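Local coordinates for type IV pilus secretin PilQ family protein (PDB 6W6M), which forms the multimeric outer-membrane secretin channel of the type IV competence pilus, through which the pilus probably passes during natural DNA uptake, at residues A[269-274]-A[309-314]; A[286-289]-A[294-297]; A[321-326]-A[466-471]; A[350-355]-A[362-367]; A[375-380]-A[402-407]. All blocks are in the same frame, centred on the assembly; numbering follows the deposited sequence.

Contact 1. Residues A[269-274]-A[309-314]; sequences AMIGGE and EIIESL
Met-270 and Ile-271, in the last turn of helix 264-271, meet Leu-314 and Ile-311 of helix 303-314 in a small, wholly apolar helix-helix contact within the short secretin domain on the periplasmic arm of the chain. The contact rests on two pairs of aliphatic groups. Met-270 and Leu-314 reach toward each other tip to tip, the CE methyl of Met-270 lying 3.8 Å from CD1 of Leu-314. The thioether chain leaves the backbone with CG anti to N (chi1 168°) and stays extended until it bends at the sulfur, which turns the terminal methyl to meet the leucine branch. Ile-271 and Ile-311 cross at about a right angle instead, with CG1 of Ile-271 4.0 Å from CG2 of Ile-311. The longer branch of Ile-311 leads elsewhere, so its short methyl does the touching.

In chain order the domain runs strand, helix, strand, strand, helix, the topology of the ring-building folds of secretin periplasmic domains, and this contact joins its two helices. The CA atoms of Ile-271 and Ile-311 are 8.9 Å apart, and only 130 Å² is buried in all, so side chains alone span the gap, end to end only in the Met-270 and Leu-314 pair. A neighbouring subunit covers the same region: its Asp-289 packs on Met-270, and its Ile-256 packs on Leu-314.

Contact 2. Residues A[286-289]-A[294-297]; sequences ISID and SLLI
The beta hairpin of strands 285-289 and 294-299 pairs Ser-287 with Leu-296 and Asp-289 with Ser-294, forming the outer strand 285-289 and the middle strand 294-299 of the three-stranded antiparallel sheet in the short secretin domain. Strand 294-299 is central because Leu-295 and Ile-297 bond in turn to strand 253-258. Both hydrogen-bonded pairs are doubly linked. Ser-287 N donates to Leu-296 O at 2.9 Å, and the return bond from Leu-296 N to Ser-287 O has the same length. Nearer the turn, Asp-289 N reaches Ser-294 O in the straightest of the four bonds, 166° at the hydrogen. The two short strands meet at 150°, which reflects the twist of the hairpin.

The non-hydrogen-bonded pairs, Ile-286 with Ile-297 and Ile-288 with Leu-295, share the face covered by helix 264-271. Ile-288 and Leu-295 lie side by side and point the same way, with CG1 of Ile-288 3.9 Å from CD2 of Leu-295. Ala-268 of that helix sits over both. On the reverse face, Ser-287 and Leu-296 pack against Asn-278 and Leu-280 of a neighbouring subunit, while Asp-289 turns its OD2 back to a hydrogen bond with the Thr-292 hydroxyl in the connecting turn. Beside its N-H partner, Ser-287 O also receives a CA-H contact from Leu-295, with CA 3.5 Å from the oxygen.

Contact 3. Residues A[321-326]-A[466-471]; sequences VQIEAR and VTPQIT
Val-321 and Ile-323 face Val-466, Pro-468 and Ile-470 where two sheets of the double-walled secretin barrel lie one over the other. Strand 320-347 belongs to the large sheet of long strands, and strand 456-471 to a separate four-stranded sheet. Their short segments run 9.0 Å apart at closest approach and make an angle of 131°, so the two layers are held by side chains that fill the gap, not by strand pairing.

The interface is entirely aliphatic, and its closest part is the pair of Val-321 and Ile-470. Alternation along strand 321-326 turns Val-321 and Ile-323 inward, and on the opposing strand it does the same for Val-466 and Pro-468. Ile-323 packs more loosely than Val-321: its CD1 sits over the gap between two partners, 4.3 Å from CG1 of Val-466 and 4.4 Å from CG of Pro-468. Leu-426 and Leu-480 of the adjoining strands also pack on Val-466, carrying the hydrophobic layer beyond the two segments.

The outer side of each strand is polar by contrast. Gln-322 and Glu-324 lie on the far face of the first strand, partly exposed, and Arg-326 is exposed. On the second strand Thr-467 turns away, partly exposed, whereas Gln-469 is buried and its OE1 has a weak hydrogen bond to Lys-431; the same glutamine packs on Ala-262 of a neighbouring subunit. Although the CB of Ile-470 does not point across the interface, its extended CG1 branch (chi2 169°) slides past Val-321 in the opposite direction and brings CD1 to 3.9 Å from CG2 of Val-321.

Contact 4. Residues A[350-355]-A[362-367]; sequences SHSVGG and WQKGLL
The extended backbone at Ser-352 runs past the turn centred on Gln-363 with their CA atoms 8.3 Å apart, too far for main-chain pairing, and the gap is spanned by side chains. Gln-363, just after helix 357-362, has the backbone angles of an inverse gamma turn. Its CG lies between the backbone N and the carbonyl carbon (chi1 53°), and the extended amide arm then carries NE2 to 3.4 Å from CB of Ser-352. The same nitrogen is 3.7 Å from Val-353 O, near but unbonded; its weak hydrogen bond goes instead to Asn-360 OD1 of the preceding helix.

Strand 352-354 folds back antiparallel on the long strand 320-347, and its residues also pair with a strand of a neighbouring subunit, which continues the sheet from one chain to the next around the barrel wall. Asn-360 of the helix, with the turn after it, packs against this shared strand at Ser-352. Lys-364 approaches beside the glutamine: its chain bends at chi2 (-64°), and CE passes 3.4 Å from OG of Ser-352. Gln-395 of the neighbouring subunit packs on both Lys-364 and Ser-352.

Contact 5. Residues A[375-380]-A[402-407]; sequences DEFLNV and GTLLDL
Phe-377, in a short, weakly bonded helical turn around 375-377, brings its ring up to Leu-404 and Asp-406, alternate residues that project from the same face of strand 404-429. The apolar part is the pairing of Phe-377 with Leu-404. The two side chains cross obliquely, and the CD2 methyl of Leu-404 approaches the CZ end of the ring, its exact spacing being doubtful because the model sets the two too close. The aromatic group reaches that far because its CG stands anti to the backbone N (chi1 167°). Met-345 of the adjacent strand 320-347 packs on the same phenylalanine.

The second interaction sets an aromatic ring against a carboxylate. The side chains of Phe-377 and Asp-406 cross at about a right angle, their flat groups turned 74° from each other. CE2 of Phe-377 is 4.0 Å from OD2 of Asp-406 and 4.1 Å from its CB, so the ring touches the length of the short acidic side chain and not just one oxygen.

Main-chain bonds tie Leu-404 and Asp-406, and the chain just after Phe-377, to the same strand. Leu-404 and Asp-406 bond to Met-345 and Gly-343 of strand 320-347, while Asn-379 and Val-380 form a classic beta bulge opposite Trp-342 of that strand. Leu-366 and Ile-357 of a neighbouring subunit pack on Leu-404 and Asp-406 respectively, extending the apolar surroundings across the interface. With phenylalanine and isoleucine as neighbours in a buried setting, the Asp-406 carboxylate would be expected to lose some solvation, which may make its ionisation somewhat less favourable.

How the contacts relate
Along the chain, contact 1 opens first at 269-274; the hairpin of contact 2 opens and closes within its span before 309-314 completes it. The two touch where Ile-271 packs on Ile-286, both inside the same short secretin domain. Strand 320-347 then leads into the barrel. Contact 3 closes the widest loop, from 321-326 to 466-471, and ties the large sheet to the four-stranded one. Contacts 4 and 5 both lie within that loop, in series and without crossing, at the distant end of the long strands. Their centres are 12 Å apart and they touch through Gly-355 and Asn-379, whereas about 106 Å separates the centres of contacts 1 and 4.

Contact 1. Residues A[269-274]-A[309-314]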
# COMPACT_ATOMS: atom_id res chain seq x y z
N ALA A 269 -33.01 29.77 0.43
CA ALA A 269 -32.40 28.83 1.37
C ALA A 269 -33.01 28.97 2.76
O ALA A 269 -33.00 28.02 3.55
CB ALA A 269 -30.89 29.03 1.42
N MET A 270 -33.52 30.16 3.09
CA MET A 270 -34.15 30.32 4.39
C MET A 270 -35.59 29.80 4.41
O MET A 270 -35.98 29.15 5.38
CB MET A 270 -34.12 31.79 4.81
CG MET A 270 -35.00 32.09 6.00
SD MET A 270 -34.88 33.81 6.49
CE MET A 270 -34.76 34.60 4.90
N ILE A 271 -36.36 30.04 3.36
CA ILE A 271 -37.77 29.66 3.37
C ILE A 271 -37.91 28.15 3.17
O ILE A 271 -38.69 27.49 3.87
CB ILE A 271 -38.55 30.44 2.30
CG1 ILE A 271 -38.83 31.86 2.78
CG2 ILE A 271 -39.83 29.74 1.97
CD1 ILE A 271 -39.58 31.92 4.07
N GLY A 272 -37.18 27.59 2.23
CA GLY A 272 -37.19 26.15 2.05
C GLY A 272 -36.03 25.50 2.77
O GLY A 272 -35.87 25.67 3.98
N GLY A 273 -35.21 24.75 2.04
CA GLY A 273 -33.97 24.27 2.61
C GLY A 273 -33.89 22.78 2.84
O GLY A 273 -34.60 22.00 2.19
N GLU A 274 -33.02 22.37 3.76
CA GLU A 274 -32.77 20.95 3.99
C GLU A 274 -33.93 20.31 4.73
O GLU A 274 -34.35 20.77 5.80
CB GLU A 274 -31.48 20.77 4.79
CG GLU A 274 -30.26 21.44 4.19
CD GLU A 274 -28.99 21.12 4.96
OE1 GLU A 274 -29.07 20.34 5.93
OE2 GLU A 274 -27.92 21.66 4.60
N GLU A 309 -46.15 37.94 2.54
CA GLU A 309 -46.10 39.01 3.54
C GLU A 309 -44.79 38.99 4.31
O GLU A 309 -44.18 40.04 4.54
CB GLU A 309 -47.30 38.87 4.49
CG GLU A 309 -47.39 39.97 5.51
CD GLU A 309 -48.61 39.83 6.40
OE1 GLU A 309 -49.36 38.85 6.23
OE2 GLU A 309 -48.82 40.70 7.27
N ILE A 310 -44.33 37.81 4.70
CA ILE A 310 -43.07 37.70 5.44
C ILE A 310 -41.90 38.18 4.58
O ILE A 310 -41.12 39.06 4.99
CB ILE A 310 -42.86 36.27 5.94
CG1 ILE A 310 -43.49 36.10 7.32
CG2 ILE A 310 -41.39 35.92 5.98
CD1 ILE A 310 -43.22 34.77 7.97
N ILE A 311 -41.75 37.63 3.37
CA ILE A 311 -40.60 38.02 2.56
C ILE A 311 -40.73 39.41 1.98
O ILE A 311 -39.77 39.92 1.41
CB ILE A 311 -40.31 37.01 1.43
CG1 ILE A 311 -41.47 36.93 0.45
CG2 ILE A 311 -40.00 35.65 1.99
CD1 ILE A 311 -41.24 37.73 -0.79
N GLU A 312 -41.90 40.04 2.09
CA GLU A 312 -41.97 41.47 1.83
C GLU A 312 -41.56 42.26 3.05
O GLU A 312 -41.10 43.41 2.92
CB GLU A 312 -43.38 41.86 1.39
N SER A 313 -41.72 41.69 4.24
CA SER A 313 -41.21 42.32 5.45
C SER A 313 -39.71 42.18 5.63
O SER A 313 -39.12 42.95 6.40
CB SER A 313 -41.92 41.75 6.67
OG SER A 313 -41.14 41.93 7.83
N LEU A 314 -39.07 41.22 4.96
CA LEU A 314 -37.64 41.00 5.19
C LEU A 314 -36.76 41.91 4.33
O LEU A 314 -35.90 42.62 4.85
CB LEU A 314 -37.28 39.54 4.94
CG LEU A 314 -37.91 38.55 5.91
CD1 LEU A 314 -37.60 37.13 5.48
CD2 LEU A 314 -37.42 38.80 7.31

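Contact 2. Residues A[286-289]-A[294-297]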
# COMPACT_ATOMS: atom_id res chain seq x y z
N ILE A 286 -39.78 25.72 -3.71
CA ILE A 286 -39.28 27.01 -4.27
C ILE A 286 -38.25 26.70 -5.36
O ILE A 286 -37.56 25.68 -5.24
CB ILE A 286 -38.68 27.90 -3.16
CG1 ILE A 286 -38.25 27.07 -1.95
CG2 ILE A 286 -39.65 29.00 -2.77
CD1 ILE A 286 -37.75 27.89 -0.79
N SER A 287 -38.16 27.57 -6.38
CA SER A 287 -37.02 27.56 -7.29
C SER A 287 -36.50 28.98 -7.46
O SER A 287 -37.22 29.96 -7.25
CB SER A 287 -37.39 27.00 -8.66
OG SER A 287 -37.75 25.64 -8.57
N ILE A 288 -35.24 29.09 -7.86
CA ILE A 288 -34.58 30.38 -8.04
C ILE A 288 -34.42 30.66 -9.53
O ILE A 288 -34.13 29.76 -10.33
CB ILE A 288 -33.22 30.41 -7.33
CG1 ILE A 288 -33.41 30.30 -5.82
CG2 ILE A 288 -32.48 31.68 -7.64
CD1 ILE A 288 -33.16 28.91 -5.30
N ASP A 289 -34.61 31.92 -9.90
CA ASP A 289 -34.26 32.43 -11.23
C ASP A 289 -33.26 33.55 -11.00
O ASP A 289 -33.63 34.66 -10.58
CB ASP A 289 -35.49 32.91 -11.97
CG ASP A 289 -35.18 33.42 -13.34
OD1 ASP A 289 -34.74 32.62 -14.19
OD2 ASP A 289 -35.37 34.63 -13.57
N SER A 294 -35.40 36.39 -8.92
CA SER A 294 -36.80 36.08 -8.64
C SER A 294 -36.94 34.68 -8.07
O SER A 294 -36.10 33.80 -8.28
CB SER A 294 -37.66 36.20 -9.90
OG SER A 294 -37.70 37.54 -10.35
N LEU A 295 -38.03 34.47 -7.34
CA LEU A 295 -38.42 33.17 -6.84
C LEU A 295 -39.63 32.66 -7.61
O LEU A 295 -40.46 33.44 -8.07
CB LEU A 295 -38.75 33.23 -5.35
CG LEU A 295 -37.52 33.28 -4.45
CD1 LEU A 295 -37.92 33.41 -3.00
CD2 LEU A 295 -36.70 32.04 -4.67
N LEU A 296 -39.73 31.34 -7.73
CA LEU A 296 -40.84 30.69 -8.42
C LEU A 296 -41.38 29.61 -7.49
O LEU A 296 -40.70 28.61 -7.25
CB LEU A 296 -40.37 30.12 -9.76
CG LEU A 296 -41.30 29.53 -10.81
CD1 LEU A 296 -40.75 29.80 -12.18
CD2 LEU A 296 -41.42 28.03 -10.59
N ILE A 297 -42.57 29.83 -6.95
CA ILE A 297 -43.11 29.00 -5.87
C ILE A 297 -44.37 28.29 -6.35
O ILE A 297 -45.16 28.84 -7.13
CB ILE A 297 -43.39 29.84 -4.61
CG1 ILE A 297 -42.09 30.37 -4.02
CG2 ILE A 297 -44.15 29.03 -3.58
CD1 ILE A 297 -42.29 31.40 -2.95

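Contact 3. Residues A[321-326]-A[466-471]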
# COMPACT_ATOMS: atom_id res chain seq x y z
N VAL A 321 -21.29 50.90 7.77
CA VAL A 321 -20.41 51.29 8.86
C VAL A 321 -19.01 51.52 8.31
O VAL A 321 -18.58 50.84 7.37
CB VAL A 321 -20.39 50.23 9.98
CG1 VAL A 321 -19.39 50.59 11.04
CG2 VAL A 321 -21.75 50.10 10.60
N GLN A 322 -18.31 52.46 8.91
CA GLN A 322 -16.93 52.80 8.59
C GLN A 322 -16.06 52.53 9.80
O GLN A 322 -16.31 53.08 10.87
CB GLN A 322 -16.84 54.26 8.18
CG GLN A 322 -15.46 54.73 7.83
CD GLN A 322 -15.41 56.22 7.61
OE1 GLN A 322 -16.44 56.85 7.32
NE2 GLN A 322 -14.23 56.81 7.76
N ILE A 323 -15.04 51.69 9.64
CA ILE A 323 -14.20 51.26 10.76
C ILE A 323 -12.76 51.70 10.51
O ILE A 323 -12.24 51.55 9.40
CB ILE A 323 -14.27 49.74 11.00
CG1 ILE A 323 -15.67 49.33 11.45
CG2 ILE A 323 -13.30 49.31 12.07
CD1 ILE A 323 -16.51 48.76 10.36
N GLU A 324 -12.14 52.30 11.52
CA GLU A 324 -10.77 52.76 11.38
C GLU A 324 -9.89 52.41 12.57
O GLU A 324 -10.12 52.85 13.69
CB GLU A 324 -10.73 54.27 11.15
CG GLU A 324 -9.33 54.80 10.93
CD GLU A 324 -9.30 56.28 10.66
OE1 GLU A 324 -10.37 56.91 10.68
OE2 GLU A 324 -8.19 56.82 10.43
N ALA A 325 -8.86 51.61 12.30
CA ALA A 325 -7.90 51.19 13.31
C ALA A 325 -6.68 52.11 13.30
O ALA A 325 -6.39 52.77 12.31
CB ALA A 325 -7.49 49.74 13.10
N ARG A 326 -5.97 52.15 14.42
CA ARG A 326 -4.80 53.01 14.52
C ARG A 326 -3.75 52.36 15.41
O ARG A 326 -4.01 52.13 16.59
CB ARG A 326 -5.17 54.38 15.06
CG ARG A 326 -4.19 55.44 14.71
CD ARG A 326 -4.42 56.68 15.50
NE ARG A 326 -3.65 57.80 14.97
CZ ARG A 326 -3.05 58.71 15.72
NH1 ARG A 326 -3.13 58.64 17.04
NH2 ARG A 326 -2.37 59.69 15.16
N VAL A 466 -12.76 42.60 10.06
CA VAL A 466 -13.81 43.04 10.97
C VAL A 466 -15.19 42.55 10.53
O VAL A 466 -15.48 42.40 9.34
CB VAL A 466 -13.78 44.58 11.13
CG1 VAL A 466 -14.06 45.27 9.82
CG2 VAL A 466 -14.74 45.03 12.21
N THR A 467 -16.04 42.27 11.55
CA THR A 467 -17.49 42.08 11.39
C THR A 467 -18.26 42.93 12.39
O THR A 467 -18.12 42.76 13.61
CB THR A 467 -17.89 40.61 11.56
OG1 THR A 467 -16.91 39.75 10.98
CG2 THR A 467 -19.22 40.35 10.87
N PRO A 468 -19.06 43.90 11.92
CA PRO A 468 -19.80 44.79 12.82
C PRO A 468 -21.25 44.41 13.06
O PRO A 468 -21.80 43.57 12.35
CB PRO A 468 -19.70 46.13 12.09
CG PRO A 468 -19.73 45.75 10.67
CD PRO A 468 -19.07 44.40 10.54
N GLN A 469 -21.89 45.04 14.04
CA GLN A 469 -23.31 44.83 14.32
C GLN A 469 -23.86 46.06 15.01
O GLN A 469 -23.32 46.50 16.02
CB GLN A 469 -23.53 43.59 15.18
CG GLN A 469 -24.98 43.35 15.54
CD GLN A 469 -25.20 42.13 16.41
OE1 GLN A 469 -24.60 41.09 16.21
NE2 GLN A 469 -26.09 42.27 17.39
N ILE A 470 -24.95 46.61 14.49
CA ILE A 470 -25.57 47.83 15.01
C ILE A 470 -26.69 47.44 15.96
O ILE A 470 -27.52 46.59 15.64
CB ILE A 470 -26.11 48.72 13.88
CG1 ILE A 470 -24.97 49.25 13.03
CG2 ILE A 470 -26.91 49.86 14.44
CD1 ILE A 470 -25.42 49.90 11.77
N THR A 471 -26.73 48.07 17.13
CA THR A 471 -27.71 47.83 18.18
C THR A 471 -28.63 49.04 18.33
O THR A 471 -28.38 50.11 17.77
CB THR A 471 -26.99 47.53 19.50
OG1 THR A 471 -26.51 48.75 20.07
CG2 THR A 471 -25.83 46.59 19.26

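Contact 4. Residues A[350-355]-A[362-367]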
# COMPACT_ATOMS: atom_id res chain seq x y z
N SER A 350 69.77 46.28 37.25
CA SER A 350 69.46 45.06 38.00
C SER A 350 68.08 45.11 38.66
O SER A 350 67.72 44.21 39.41
CB SER A 350 70.53 44.76 39.06
OG SER A 350 70.39 45.63 40.16
N HIS A 351 67.28 46.14 38.36
CA HIS A 351 65.93 46.26 38.91
C HIS A 351 65.02 46.79 37.81
O HIS A 351 65.39 47.73 37.11
CB HIS A 351 65.87 47.21 40.11
CG HIS A 351 66.38 46.62 41.38
ND1 HIS A 351 65.68 46.71 42.57
CD2 HIS A 351 67.52 45.95 41.67
CE1 HIS A 351 66.37 46.11 43.53
NE2 HIS A 351 67.48 45.64 43.01
N SER A 352 63.83 46.21 37.69
CA SER A 352 62.90 46.60 36.64
C SER A 352 61.48 46.60 37.16
O SER A 352 61.19 46.02 38.21
CB SER A 352 63.00 45.67 35.44
OG SER A 352 64.27 45.78 34.83
N VAL A 353 60.60 47.25 36.42
CA VAL A 353 59.17 47.26 36.71
C VAL A 353 58.41 47.32 35.40
O VAL A 353 58.70 48.16 34.54
CB VAL A 353 58.76 48.44 37.61
CG1 VAL A 353 57.26 48.46 37.77
CG2 VAL A 353 59.40 48.32 38.97
N GLY A 354 57.40 46.47 35.27
CA GLY A 354 56.66 46.37 34.03
C GLY A 354 55.24 45.95 34.29
O GLY A 354 54.70 46.14 35.39
N GLY A 355 54.61 45.38 33.27
CA GLY A 355 53.22 44.98 33.33
C GLY A 355 53.04 43.50 33.04
O GLY A 355 51.92 43.03 32.85
N TRP A 362 61.83 41.38 28.08
CA TRP A 362 62.16 42.10 26.85
C TRP A 362 63.07 43.28 27.11
O TRP A 362 64.01 43.53 26.34
CB TRP A 362 60.89 42.57 26.15
CG TRP A 362 61.17 43.39 24.93
CD1 TRP A 362 61.33 42.93 23.66
CD2 TRP A 362 61.32 44.81 24.87
NE1 TRP A 362 61.57 43.97 22.81
CE2 TRP A 362 61.56 45.14 23.52
CE3 TRP A 362 61.26 45.83 25.81
CZ2 TRP A 362 61.76 46.45 23.10
CZ3 TRP A 362 61.46 47.13 25.39
CH2 TRP A 362 61.70 47.43 24.05
N GLN A 363 62.83 44.04 28.18
CA GLN A 363 63.68 45.19 28.46
C GLN A 363 64.97 44.70 29.10
O GLN A 363 65.36 45.14 30.18
CB GLN A 363 62.96 46.21 29.35
CG GLN A 363 62.38 45.66 30.62
CD GLN A 363 61.76 46.73 31.47
OE1 GLN A 363 61.77 47.90 31.11
NE2 GLN A 363 61.21 46.34 32.61
N LYS A 364 65.60 43.77 28.40
CA LYS A 364 66.88 43.15 28.73
C LYS A 364 67.33 42.45 27.45
O LYS A 364 66.82 42.73 26.34
CB LYS A 364 66.74 42.09 29.83
CG LYS A 364 66.22 42.58 31.17
CD LYS A 364 67.18 43.57 31.81
CE LYS A 364 66.68 43.99 33.18
NZ LYS A 364 67.60 44.98 33.82
N GLY A 365 68.29 41.55 27.56
CA GLY A 365 68.63 40.82 26.35
C GLY A 365 68.01 39.44 26.22
O GLY A 365 68.41 38.69 25.33
N LEU A 366 67.04 39.09 27.07
CA LEU A 366 66.69 37.69 27.24
C LEU A 366 65.78 37.18 26.12
O LEU A 366 66.04 36.12 25.54
CB LEU A 366 66.07 37.49 28.62
CG LEU A 366 67.11 37.79 29.70
CD1 LEU A 366 66.53 37.75 31.09
CD2 LEU A 366 68.25 36.80 29.60
N LEU A 367 64.71 37.90 25.82
CA LEU A 367 63.81 37.44 24.76
C LEU A 367 64.44 37.62 23.39
O LEU A 367 65.25 38.53 23.17
CB LEU A 367 62.48 38.19 24.81
CG LEU A 367 61.56 37.94 26.01
CD1 LEU A 367 60.17 38.46 25.71
CD2 LEU A 367 61.53 36.46 26.37

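Contact 5. Residues A[375-380]-A[402-407]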
# COMPACT_ATOMS: atom_id res chain seq x y z
N ASP A 375 51.06 44.23 23.65
CA ASP A 375 50.08 43.64 24.55
C ASP A 375 50.66 43.29 25.91
O ASP A 375 49.97 43.42 26.92
CB ASP A 375 49.48 42.39 23.91
CG ASP A 375 48.57 42.71 22.76
OD1 ASP A 375 48.18 43.89 22.63
OD2 ASP A 375 48.26 41.80 21.97
N GLU A 376 51.92 42.84 25.96
CA GLU A 376 52.56 42.59 27.24
C GLU A 376 52.96 43.89 27.94
O GLU A 376 53.27 43.87 29.13
CB GLU A 376 53.79 41.72 27.05
CG GLU A 376 53.65 40.69 25.94
CD GLU A 376 52.55 39.69 26.20
OE1 GLU A 376 52.15 39.52 27.37
OE2 GLU A 376 52.09 39.06 25.23
N PHE A 377 52.94 45.01 27.22
CA PHE A 377 53.36 46.27 27.80
C PHE A 377 52.35 46.79 28.81
O PHE A 377 52.74 47.26 29.88
CB PHE A 377 53.60 47.29 26.69
CG PHE A 377 53.74 48.71 27.17
CD1 PHE A 377 54.82 49.09 27.93
CD2 PHE A 377 52.80 49.66 26.83
CE1 PHE A 377 54.94 50.39 28.38
CE2 PHE A 377 52.92 50.95 27.27
CZ PHE A 377 54.00 51.32 28.04
N LEU A 378 51.06 46.69 28.51
CA LEU A 378 50.04 47.43 29.24
C LEU A 378 49.77 46.84 30.61
O LEU A 378 49.71 45.62 30.77
CB LEU A 378 48.75 47.48 28.42
CG LEU A 378 48.80 48.25 27.09
CD1 LEU A 378 47.50 48.09 26.33
CD2 LEU A 378 49.10 49.72 27.31
N ASN A 379 49.63 47.71 31.61
CA ASN A 379 49.27 47.29 32.95
C ASN A 379 47.76 47.13 33.08
O ASN A 379 47.27 46.07 33.47
CB ASN A 379 49.77 48.30 33.98
CG ASN A 379 51.18 48.03 34.44
OD1 ASN A 379 51.44 47.87 35.62
ND2 ASN A 379 52.09 47.96 33.50
N VAL A 380 47.02 48.18 32.78
CA VAL A 380 45.57 48.19 32.88
C VAL A 380 45.01 48.35 31.48
O VAL A 380 45.33 49.32 30.79
CB VAL A 380 45.09 49.30 33.82
CG1 VAL A 380 43.59 49.43 33.75
CG2 VAL A 380 45.54 49.03 35.22
N GLY A 402 65.48 55.08 30.50
CA GLY A 402 64.66 53.92 30.20
C GLY A 402 63.17 54.13 30.44
O GLY A 402 62.36 53.48 29.77
N THR A 403 62.79 55.02 31.35
CA THR A 403 61.41 55.15 31.77
C THR A 403 60.49 55.45 30.59
O THR A 403 60.82 56.23 29.70
CB THR A 403 61.29 56.24 32.82
OG1 THR A 403 62.08 55.89 33.96
CG2 THR A 403 59.84 56.43 33.26
N LEU A 404 59.31 54.83 30.61
CA LEU A 404 58.24 55.09 29.65
C LEU A 404 56.92 54.97 30.37
O LEU A 404 56.75 54.06 31.20
CB LEU A 404 58.30 54.12 28.47
CG LEU A 404 57.38 54.36 27.27
CD1 LEU A 404 58.06 53.92 26.00
CD2 LEU A 404 56.09 53.63 27.42
N LEU A 405 55.98 55.87 30.08
CA LEU A 405 54.65 55.72 30.64
C LEU A 405 53.60 56.26 29.68
O LEU A 405 53.77 57.34 29.11
CB LEU A 405 54.54 56.41 32.00
CG LEU A 405 53.31 56.25 32.88
CD1 LEU A 405 53.69 56.28 34.36
CD2 LEU A 405 52.31 57.35 32.56
N ASP A 406 52.52 55.50 29.51
CA ASP A 406 51.44 55.80 28.57
C ASP A 406 50.09 55.81 29.28
O ASP A 406 49.85 54.97 30.15
CB ASP A 406 51.39 54.77 27.45
CG ASP A 406 52.54 54.89 26.50
OD1 ASP A 406 53.57 55.46 26.88
OD2 ASP A 406 52.40 54.43 25.36
N LEU A 407 49.20 56.71 28.85
CA LEU A 407 47.86 56.79 29.42
C LEU A 407 46.86 57.23 28.37
O LEU A 407 46.98 58.33 27.84
CB LEU A 407 47.82 57.77 30.59
CG LEU A 407 46.47 58.03 31.26
CD1 LEU A 407 45.92 56.77 31.89
CD2 LEU A 407 46.59 59.11 32.31